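PDB 5VOL: putative esterase from Bacteroides intestinalis DSM 17393, which probably hydrolyses ferulic acid esters of arabinoxylan as a carbohydrate esterase family 1 enzyme, and binds calcium. Local coordinates for residues 52-57 and 92-97; 209-214 and 239-244; 64-69 and 259-264. All blocks are in the same frame, centred on the assembly; numbering follows the deposited sequence.

Interaction 1. Residues 52-57 and 92-97; sequences GMWETN and NIHLEW. With IPA (isopropyl alcohol), chain T.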
loop_
_atom_site.group_PDB
_atom_site.type_symbol
_atom_site.label_atom_id
_atom_site.label_comp_id
_atom_site.label_asym_id
_atom_site.label_seq_id
_atom_site.Cartn_x
_atom_site.Cartn_y
_atom_site.Cartn_z
ATOM N N GLY C 52 -14.712 20.557 -4.258
ATOM C CA GLY C 52 -13.795 21.632 -4.589
ATOM C C GLY C 52 -14.463 22.739 -5.390
ATOM O O GLY C 52 -15.644 22.645 -5.723
ATOM N N MET C 53 -13.701 23.778 -5.705
ATOM C CA MET C 53 -14.205 24.873 -6.547
ATOM C C MET C 53 -14.634 24.350 -7.922
ATOM O O MET C 53 -14.066 23.373 -8.418
ATOM C CB MET C 53 -13.139 25.956 -6.693
ATOM C CG MET C 53 -13.661 27.287 -7.258
ATOM S SD MET C 53 -12.349 28.528 -7.321
ATOM C CE MET C 53 -11.397 27.945 -8.717
ATOM N N TRP C 54 -15.646 24.989 -8.510
ATOM C CA TRP C 54 -16.228 24.605 -9.803
ATOM C C TRP C 54 -17.150 23.390 -9.720
ATOM O O TRP C 54 -17.986 23.181 -10.598
ATOM C CB TRP C 54 -15.145 24.295 -10.836
ATOM C CG TRP C 54 -14.346 25.436 -11.369
ATOM C CD1 TRP C 54 -13.116 25.860 -10.930
ATOM C CD2 TRP C 54 -14.675 26.261 -12.504
ATOM N NE1 TRP C 54 -12.675 26.910 -11.711
ATOM C CE2 TRP C 54 -13.613 27.174 -12.680
ATOM C CE3 TRP C 54 -15.769 26.321 -13.376
ATOM C CZ2 TRP C 54 -13.616 28.141 -13.695
ATOM C CZ3 TRP C 54 -15.771 27.277 -14.381
ATOM C CH2 TRP C 54 -14.701 28.175 -14.532
ATOM N N GLU C 55 -16.982 22.574 -8.681
ATOM C CA GLU C 55 -17.737 21.328 -8.538
ATOM C C GLU C 55 -19.082 21.536 -7.840
ATOM O O GLU C 55 -19.325 22.578 -7.250
ATOM C CB GLU C 55 -16.895 20.291 -7.760
ATOM C CG GLU C 55 -15.623 19.891 -8.507
ATOM C CD GLU C 55 -14.726 18.921 -7.736
ATOM O OE1 GLU C 55 -14.862 18.791 -6.495
ATOM O OE2 GLU C 55 -13.869 18.295 -8.385
ATOM N N THR C 56 -19.949 20.534 -7.916
ATOM C CA THR C 56 -21.180 20.532 -7.149
ATOM C C THR C 56 -21.299 19.231 -6.335
ATOM O O THR C 56 -20.411 18.370 -6.387
ATOM C CB THR C 56 -22.410 20.725 -8.071
ATOM O OG1 THR C 56 -22.448 19.698 -9.060
ATOM C CG2 THR C 56 -22.324 22.076 -8.791
ATOM N N ASN C 57 -22.404 19.092 -5.607
ATOM C CA ASN C 57 -22.560 18.044 -4.589
ATOM C C ASN C 57 -22.385 16.587 -5.036
ATOM O O ASN C 57 -21.965 15.767 -4.230
ATOM C CB ASN C 57 -23.938 18.187 -3.912
ATOM C CG ASN C 57 -25.067 18.329 -4.913
ATOM O OD1 ASN C 57 -25.189 19.361 -5.584
ATOM N ND2 ASN C 57 -25.897 17.294 -5.032
ATOM N N ASN C 92 -20.287 26.708 -11.707
ATOM C CA ASN C 92 -19.498 27.638 -12.526
ATOM C C ASN C 92 -19.148 28.909 -11.749
ATOM O O ASN C 92 -20.026 29.610 -11.264
ATOM C CB ASN C 92 -20.261 27.987 -13.811
ATOM C CG ASN C 92 -19.433 28.822 -14.788
ATOM O OD1 ASN C 92 -18.873 29.857 -14.427
ATOM N ND2 ASN C 92 -19.357 28.369 -16.030
ATOM N N ILE C 93 -17.861 29.203 -11.624
ATOM C CA ILE C 93 -17.439 30.264 -10.720
ATOM C C ILE C 93 -17.831 31.655 -11.220
ATOM O O ILE C 93 -17.798 32.619 -10.457
ATOM C CB ILE C 93 -15.914 30.232 -10.479
ATOM C CG1 ILE C 93 -15.156 30.418 -11.794
ATOM C CG2 ILE C 93 -15.506 28.923 -9.778
ATOM C CD1 ILE C 93 -13.670 30.638 -11.615
ATOM N N HIS C 94 -18.204 31.760 -12.491
ATOM C CA HIS C 94 -18.614 33.056 -13.033
ATOM C C HIS C 94 -20.115 33.275 -12.860
ATOM O O HIS C 94 -20.595 34.396 -12.977
ATOM C CB HIS C 94 -18.218 33.175 -14.512
ATOM C CG HIS C 94 -16.766 32.903 -14.771
ATOM N ND1 HIS C 94 -15.762 33.735 -14.323
ATOM C CD2 HIS C 94 -16.150 31.881 -15.413
ATOM C CE1 HIS C 94 -14.590 33.239 -14.680
ATOM N NE2 HIS C 94 -14.796 32.115 -15.342
ATOM N N LEU C 95 -20.850 32.207 -12.565
ATOM C CA LEU C 95 -22.302 32.283 -12.443
ATOM C C LEU C 95 -22.782 32.026 -11.023
ATOM O O LEU C 95 -23.747 32.644 -10.575
ATOM C CB LEU C 95 -22.983 31.273 -13.374
ATOM C CG LEU C 95 -22.650 31.240 -14.867
ATOM C CD1 LEU C 95 -23.570 30.257 -15.576
ATOM C CD2 LEU C 95 -22.771 32.606 -15.471
ATOM N N GLU C 96 -22.115 31.091 -10.338
ATOM C CA GLU C 96 -22.591 30.551 -9.062
ATOM C C GLU C 96 -21.653 30.864 -7.895
ATOM O O GLU C 96 -20.441 30.946 -8.060
ATOM C CB GLU C 96 -22.768 29.026 -9.161
ATOM C CG GLU C 96 -23.639 28.563 -10.307
ATOM C CD GLU C 96 -25.068 29.083 -10.206
ATOM O OE1 GLU C 96 -25.512 29.423 -9.089
ATOM O OE2 GLU C 96 -25.746 29.149 -11.249
ATOM N N TRP C 97 -22.224 31.005 -6.712
ATOM C CA TRP C 97 -21.432 31.189 -5.509
ATOM C C TRP C 97 -20.614 29.941 -5.161
ATOM O O TRP C 97 -21.175 28.860 -4.978
ATOM C CB TRP C 97 -22.331 31.527 -4.339
ATOM C CG TRP C 97 -22.899 32.914 -4.363
ATOM C CD1 TRP C 97 -24.161 33.278 -4.723
ATOM C CD2 TRP C 97 -22.226 34.114 -3.984
ATOM N NE1 TRP C 97 -24.316 34.638 -4.595
ATOM C CE2 TRP C 97 -23.142 35.173 -4.138
ATOM C CE3 TRP C 97 -20.936 34.397 -3.529
ATOM C CZ2 TRP C 97 -22.812 36.492 -3.847
ATOM C CZ3 TRP C 97 -20.606 35.708 -3.247
ATOM C CH2 TRP C 97 -21.541 36.740 -3.404
HETATM C C1 IPA T . -11.008 22.338 -9.161
HETATM C C2 IPA T . -11.287 20.843 -9.311
HETATM C C3 IPA T . -10.243 20.134 -10.180
HETATM O O2 IPA T . -11.340 20.272 -8.012
#
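I93 reaches up to W54 and lays its longer branch over one face of the indole. Its CG1 sits 3.7 Å from the centroid of the W54 six-membered ring and 24° off the ring normal, a CH-pi contact displaced toward the rim. Beyond it, I93 CD1 comes within 3.3 Å of W54 CZ2. The placing follows from the first torsion of I93 (chi1 60°), which wedges CG1 between the backbone N and the carbonyl carbon; CG2 lies against the five-membered part of the same indole and also meets M53 CG at 3.5 Å. A beta-branched residue suits this place because both arms are used against W54 and one of them also against the unbranched, flexible M53. M53 itself packs on I183 and L186 of helix 182-192, so this inner part, with I93 buried, is close-fitting and apolar.

The outer part is looser. W54 and H94 are both exposed, and the outer part of the indole lies toward solvent with the imidazole. The amide of N92 lies alongside the indole, its CG 4.0 Å from W54 CZ3, and H94 brings NE2 to the same distance from W54 CH2, the two ring planes about 80° apart. N92 OD1 takes the backbone N of H94 at 2.8 Å, in the carbonyl plane, closing an Asx turn that shapes the 92-97 loop.

In the 52-57 loop, the type II turn G52-E55 has its backbone bond from E55 N to G52 O, and E55 OE1 also takes G52 N. No hydrogen bond joins the two loops, so their association rests on dispersion and on burying I93 beneath an aromatic plate.

Interaction 2. Residues 209-214 and 239-244; sequences DLRSVA and AGVPCQ. With CA (calcium ion), chain B.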
loop_
_atom_site.group_PDB
_atom_site.type_symbol
_atom_site.label_atom_id
_atom_site.label_comp_id
_atom_site.label_asym_id
_atom_site.label_seq_id
_atom_site.Cartn_x
_atom_site.Cartn_y
_atom_site.Cartn_z
ATOM N N ASP C 209 -7.303 24.431 22.192
ATOM C CA ASP C 209 -8.516 24.122 21.444
ATOM C C ASP C 209 -8.205 23.266 20.213
ATOM O O ASP C 209 -8.907 22.304 19.926
ATOM C CB ASP C 209 -9.223 25.398 21.011
ATOM C CG ASP C 209 -10.319 25.801 21.958
ATOM O OD1 ASP C 209 -10.335 25.291 23.101
ATOM O OD2 ASP C 209 -11.165 26.637 21.565
ATOM N N LEU C 210 -7.155 23.631 19.491
ATOM C CA LEU C 210 -6.775 22.912 18.275
ATOM C C LEU C 210 -6.361 21.459 18.564
ATOM O O LEU C 210 -6.656 20.558 17.781
ATOM C CB LEU C 210 -5.654 23.658 17.564
ATOM C CG LEU C 210 -6.076 25.022 16.993
ATOM C CD1 LEU C 210 -4.923 25.710 16.324
ATOM C CD2 LEU C 210 -7.252 24.874 16.030
ATOM N N ARG C 211 -5.701 21.237 19.700
ATOM C CA ARG C 211 -5.288 19.886 20.114
ATOM C C ARG C 211 -6.470 18.973 20.475
ATOM O O ARG C 211 -6.294 17.763 20.614
ATOM C CB ARG C 211 -4.329 19.962 21.299
ATOM C CG ARG C 211 -3.093 20.782 21.032
ATOM C CD ARG C 211 -2.250 21.008 22.290
ATOM N NE ARG C 211 -1.016 21.725 21.969
ATOM C CZ ARG C 211 -0.577 22.793 22.626
ATOM N NH1 ARG C 211 -1.267 23.267 23.649
ATOM N NH2 ARG C 211 0.554 23.382 22.266
ATOM N N SER C 212 -7.671 19.528 20.617
ATOM C CA SER C 212 -8.831 18.682 20.912
ATOM C C SER C 212 -9.393 18.052 19.640
ATOM O O SER C 212 -10.350 17.273 19.678
ATOM C CB SER C 212 -9.931 19.480 21.624
ATOM O OG SER C 212 -10.460 20.447 20.738
ATOM N N VAL C 213 -8.789 18.392 18.511
ATOM C CA VAL C 213 -9.209 17.864 17.223
ATOM C C VAL C 213 -8.087 17.009 16.622
ATOM O O VAL C 213 -6.914 17.341 16.750
ATOM C CB VAL C 213 -9.602 19.027 16.257
ATOM C CG1 VAL C 213 -10.026 18.495 14.896
ATOM C CG2 VAL C 213 -10.740 19.873 16.879
ATOM N N ALA C 214 -8.450 15.902 15.982
ATOM C CA ALA C 214 -7.475 15.088 15.265
ATOM C C ALA C 214 -7.345 15.610 13.839
ATOM O O ALA C 214 -8.359 15.790 13.174
ATOM C CB ALA C 214 -7.897 13.616 15.255
ATOM N N ALA C 239 3.795 24.466 16.624
ATOM C CA ALA C 239 2.906 24.921 17.678
ATOM C C ALA C 239 2.592 23.796 18.667
ATOM O O ALA C 239 1.892 24.006 19.657
ATOM C CB ALA C 239 1.622 25.472 17.079
ATOM N N GLY C 240 3.099 22.599 18.394
ATOM C CA GLY C 240 2.844 21.463 19.263
ATOM C C GLY C 240 1.411 20.970 19.178
ATOM O O GLY C 240 0.828 20.556 20.178
ATOM N N VAL C 241 0.837 21.043 17.981
ATOM C CA VAL C 241 -0.491 20.505 17.716
ATOM C C VAL C 241 -0.343 19.241 16.867
ATOM O O VAL C 241 0.074 19.315 15.710
ATOM C CB VAL C 241 -1.396 21.527 16.981
ATOM C CG1 VAL C 241 -2.814 20.990 16.855
ATOM C CG2 VAL C 241 -1.395 22.861 17.714
ATOM N N PRO C 242 -0.650 18.071 17.448
ATOM C CA PRO C 242 -0.481 16.807 16.714
ATOM C C PRO C 242 -1.241 16.790 15.388
ATOM O O PRO C 242 -2.420 17.150 15.342
ATOM C CB PRO C 242 -1.044 15.768 17.685
ATOM C CG PRO C 242 -0.725 16.352 19.051
ATOM C CD PRO C 242 -0.997 17.845 18.866
ATOM N N CYS C 243 -0.553 16.369 14.332
ATOM C CA CYS C 243 -1.092 16.391 12.981
ATOM C C CYS C 243 -0.368 15.345 12.120
ATOM O O CYS C 243 0.853 15.284 12.146
ATOM C CB CYS C 243 -0.924 17.794 12.379
ATOM S SG CYS C 243 -1.717 18.063 10.780
ATOM N N GLN C 244 -1.106 14.517 11.381
ATOM C CA GLN C 244 -0.470 13.643 10.395
ATOM C C GLN C 244 -0.305 14.403 9.082
ATOM O O GLN C 244 -1.197 15.156 8.686
ATOM C CB GLN C 244 -1.290 12.372 10.152
ATOM C CG GLN C 244 -1.480 11.484 11.378
ATOM C CD GLN C 244 -0.158 11.002 11.962
ATOM O OE1 GLN C 244 0.763 10.659 11.228
ATOM N NE2 GLN C 244 -0.062 10.982 13.289
HETATM CA CA CA B . 3.145 10.933 11.666
HETATM O O HOH W 1 -4.145 17.569 17.647
HETATM O O HOH W 2 2.619 13.175 12.832
HETATM O O HOH W 3 2.853 9.850 13.890
#
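Two backbone carbonyls at the end of helix 226-238 receive the guanidinium of R211. Its NE donates to G240 O at 2.8 Å in a nearly straight bond (164°), with the oxygen close to the guanidinium plane but the donor lifted above the carbonyl plane. NH2 reaches A239 O at 3.0 Å; here the donor lies in the carbonyl plane, yet the bond is more bent, at 132°. The extended run from CG to NE carries the charge this far, and a long cationic side chain suits carbonyls at a helix end, where the next turn no longer supplies backbone donors. NH1 turns to a salt bridge with E204. G240 ends that helix in a Schellman motif, its positive phi being easy for a residue without a side chain.

At the far end Q244 OE1 binds a calcium ion at 2.4 Å, a site shared with two waters and with D221, D222 and D249 of the second subunit. Between these ends, water 1 bridges the two segments, donating to V213 O and to P242 O, each at 2.9 Å. The packing is lighter: V241 CG1 lies 4.0 Å from L210 CB, and the ring of P242 flanks the aliphatic part of R211.

The contact thus joins the end of helix 204-210 to the turn after helix 226-238, just where each segment leads into one of two neighbouring parallel strands, 214-218 and 244-246, at the edge of the sheet.

Interaction 3. Residues 64-69 and 259-264; sequences GHVKDV and SALYQC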
loop_
_atom_site.group_PDB
_atom_site.type_symbol
_atom_site.label_atom_id
_atom_site.label_comp_id
_atom_site.label_asym_id
_atom_site.label_seq_id
_atom_site.Cartn_x
_atom_site.Cartn_y
_atom_site.Cartn_z
ATOM N N GLY C 64 -15.777 10.120 -6.915
ATOM C CA GLY C 64 -15.114 9.644 -5.714
ATOM C C GLY C 64 -15.488 8.204 -5.430
ATOM O O GLY C 64 -14.770 7.512 -4.715
ATOM N N HIS C 65 -16.595 7.754 -6.013
ATOM C CA HIS C 65 -17.143 6.413 -5.766
ATOM C C HIS C 65 -17.300 6.106 -4.274
ATOM O O HIS C 65 -16.975 4.992 -3.821
ATOM C CB HIS C 65 -16.266 5.339 -6.438
ATOM C CG HIS C 65 -16.071 5.567 -7.906
ATOM N ND1 HIS C 65 -17.114 5.544 -8.810
ATOM C CD2 HIS C 65 -14.957 5.845 -8.629
ATOM C CE1 HIS C 65 -16.654 5.793 -10.020
ATOM N NE2 HIS C 65 -15.346 5.977 -9.939
ATOM N N VAL C 66 -17.814 7.077 -3.516
ATOM C CA VAL C 66 -17.915 6.921 -2.068
ATOM C C VAL C 66 -18.696 5.671 -1.677
ATOM O O VAL C 66 -18.312 4.989 -0.737
ATOM C CB VAL C 66 -18.565 8.148 -1.392
ATOM C CG1 VAL C 66 -18.671 7.929 0.118
ATOM C CG2 VAL C 66 -17.732 9.365 -1.657
ATOM N N LYS C 67 -19.777 5.359 -2.387
ATOM C CA LYS C 67 -20.543 4.164 -2.034
ATOM C C LYS C 67 -19.683 2.886 -2.128
ATOM O O LYS C 67 -19.712 2.040 -1.235
ATOM C CB LYS C 67 -21.774 4.016 -2.924
ATOM C CG LYS C 67 -22.410 2.619 -2.845
ATOM C CD LYS C 67 -23.811 2.585 -3.457
ATOM C CE LYS C 67 -24.221 1.167 -3.859
ATOM N NZ LYS C 67 -24.252 0.198 -2.704
ATOM N N ASP C 68 -18.927 2.755 -3.215
ATOM C CA ASP C 68 -18.131 1.546 -3.443
ATOM C C ASP C 68 -16.999 1.413 -2.439
ATOM O O ASP C 68 -16.681 0.305 -2.008
ATOM C CB ASP C 68 -17.572 1.524 -4.874
ATOM C CG ASP C 68 -18.660 1.407 -5.908
ATOM O OD1 ASP C 68 -19.748 0.905 -5.546
ATOM O OD2 ASP C 68 -18.447 1.814 -7.072
ATOM N N VAL C 69 -16.370 2.531 -2.088
ATOM C CA VAL C 69 -15.301 2.506 -1.103
ATOM C C VAL C 69 -15.866 2.154 0.278
ATOM O O VAL C 69 -15.301 1.315 0.983
ATOM C CB VAL C 69 -14.550 3.848 -1.034
ATOM C CG1 VAL C 69 -13.501 3.813 0.077
ATOM C CG2 VAL C 69 -13.889 4.166 -2.378
ATOM N N SER C 259 -8.355 7.919 -3.866
ATOM C CA SER C 259 -7.450 7.101 -3.070
ATOM C C SER C 259 -7.339 7.652 -1.636
ATOM O O SER C 259 -7.143 6.892 -0.692
ATOM C CB SER C 259 -6.073 7.006 -3.743
ATOM O OG SER C 259 -5.448 8.271 -3.814
ATOM N N ALA C 260 -7.512 8.967 -1.469
ATOM C CA ALA C 260 -7.489 9.574 -0.141
ATOM C C ALA C 260 -8.591 9.016 0.761
ATOM O O ALA C 260 -8.419 8.905 1.978
ATOM C CB ALA C 260 -7.619 11.127 -0.253
ATOM N N LEU C 261 -9.725 8.658 0.173
ATOM C CA LEU C 261 -10.820 8.067 0.946
ATOM C C LEU C 261 -10.410 6.834 1.719
ATOM O O LEU C 261 -10.923 6.585 2.805
ATOM C CB LEU C 261 -11.985 7.694 0.032
ATOM C CG LEU C 261 -12.927 8.819 -0.354
ATOM C CD1 LEU C 261 -14.006 8.248 -1.257
ATOM C CD2 LEU C 261 -13.552 9.431 0.908
ATOM N N TYR C 262 -9.503 6.048 1.142
ATOM C CA TYR C 262 -9.055 4.818 1.771
ATOM C C TYR C 262 -8.219 5.087 3.017
ATOM O O TYR C 262 -8.048 4.206 3.859
ATOM C CB TYR C 262 -8.273 3.956 0.759
ATOM C CG TYR C 262 -9.182 3.163 -0.160
ATOM C CD1 TYR C 262 -9.646 1.914 0.221
ATOM C CD2 TYR C 262 -9.597 3.671 -1.397
ATOM C CE1 TYR C 262 -10.475 1.176 -0.592
ATOM C CE2 TYR C 262 -10.442 2.938 -2.228
ATOM C CZ TYR C 262 -10.871 1.684 -1.809
ATOM O OH TYR C 262 -11.698 0.919 -2.590
ATOM N N GLN C 263 -7.713 6.305 3.160
ATOM C CA GLN C 263 -7.068 6.702 4.414
ATOM C C GLN C 263 -8.033 7.479 5.316
ATOM O O GLN C 263 -8.032 7.324 6.553
ATOM C CB GLN C 263 -5.821 7.535 4.122
ATOM C CG GLN C 263 -4.687 6.682 3.578
ATOM C CD GLN C 263 -3.766 7.426 2.624
ATOM O OE1 GLN C 263 -3.068 6.797 1.822
ATOM N NE2 GLN C 263 -3.747 8.766 2.708
ATOM N N CYS C 264 -8.858 8.311 4.686
ATOM C CA CYS C 264 -9.787 9.183 5.411
ATOM C C CYS C 264 -10.852 8.417 6.179
ATOM O O CYS C 264 -11.084 8.686 7.346
ATOM C CB CYS C 264 -10.465 10.156 4.443
ATOM S SG CYS C 264 -11.674 11.263 5.219
#
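The side chain of V69 is the bump that fills the angle between L261 and Y262 on the facing helix. Its CG1 stands over the centre of the Y262 ring, 3.9 Å from the centroid and only 11° off the normal, a CH-pi contact, while CG2 leans to the rim, 3.7 Å from Y262 CE2. The compact, forked valine can do both because CG1 is anti to the backbone N (chi1 176°) and CG2 projects beside that N.

L261 is the answering bump. Its CD1 enters the hollow formed by G64 and V66, resting 3.6 Å from G64 O and 3.9 Å from V66 CG2, and W60 of helix 59-62 also touches both V66 and L261.

The Y262 hydroxyl is hydrogen-bonded to E255 of the fourth subunit. With an alanine here, V69 CG1 is likely to face a gap and that glutamate to lose its hydroxyl partner.

With no hydrogen bond between the segments, helices 66-76 and 254-271 are held by shape and apolar burial here, and the polar end of Y262 serves the subunit interface.

In the fold
From the N terminus, residues 52-57 follow strand 46-50, and the segment 64-69 comes soon after, opening interaction 3 before interaction 1 has closed. Interaction 1 closes when the chain returns through strand 83-87 to 92-97, so these two contacts cross. Interaction 2 opens much later at 209-214 and closes at 239-244, wholly within the long span that interaction 3 completes at 259-264. Interactions 1 and 2 follow in series, on opposite sides of the chain's centre. Within an alpha/beta-hydrolase-type fold, interaction 1 joins the loops after strands 46-50 and 83-87, interaction 2 the approaches to strands 214-218 and 244-246, and interaction 3 helix 66-76 to helix 254-271.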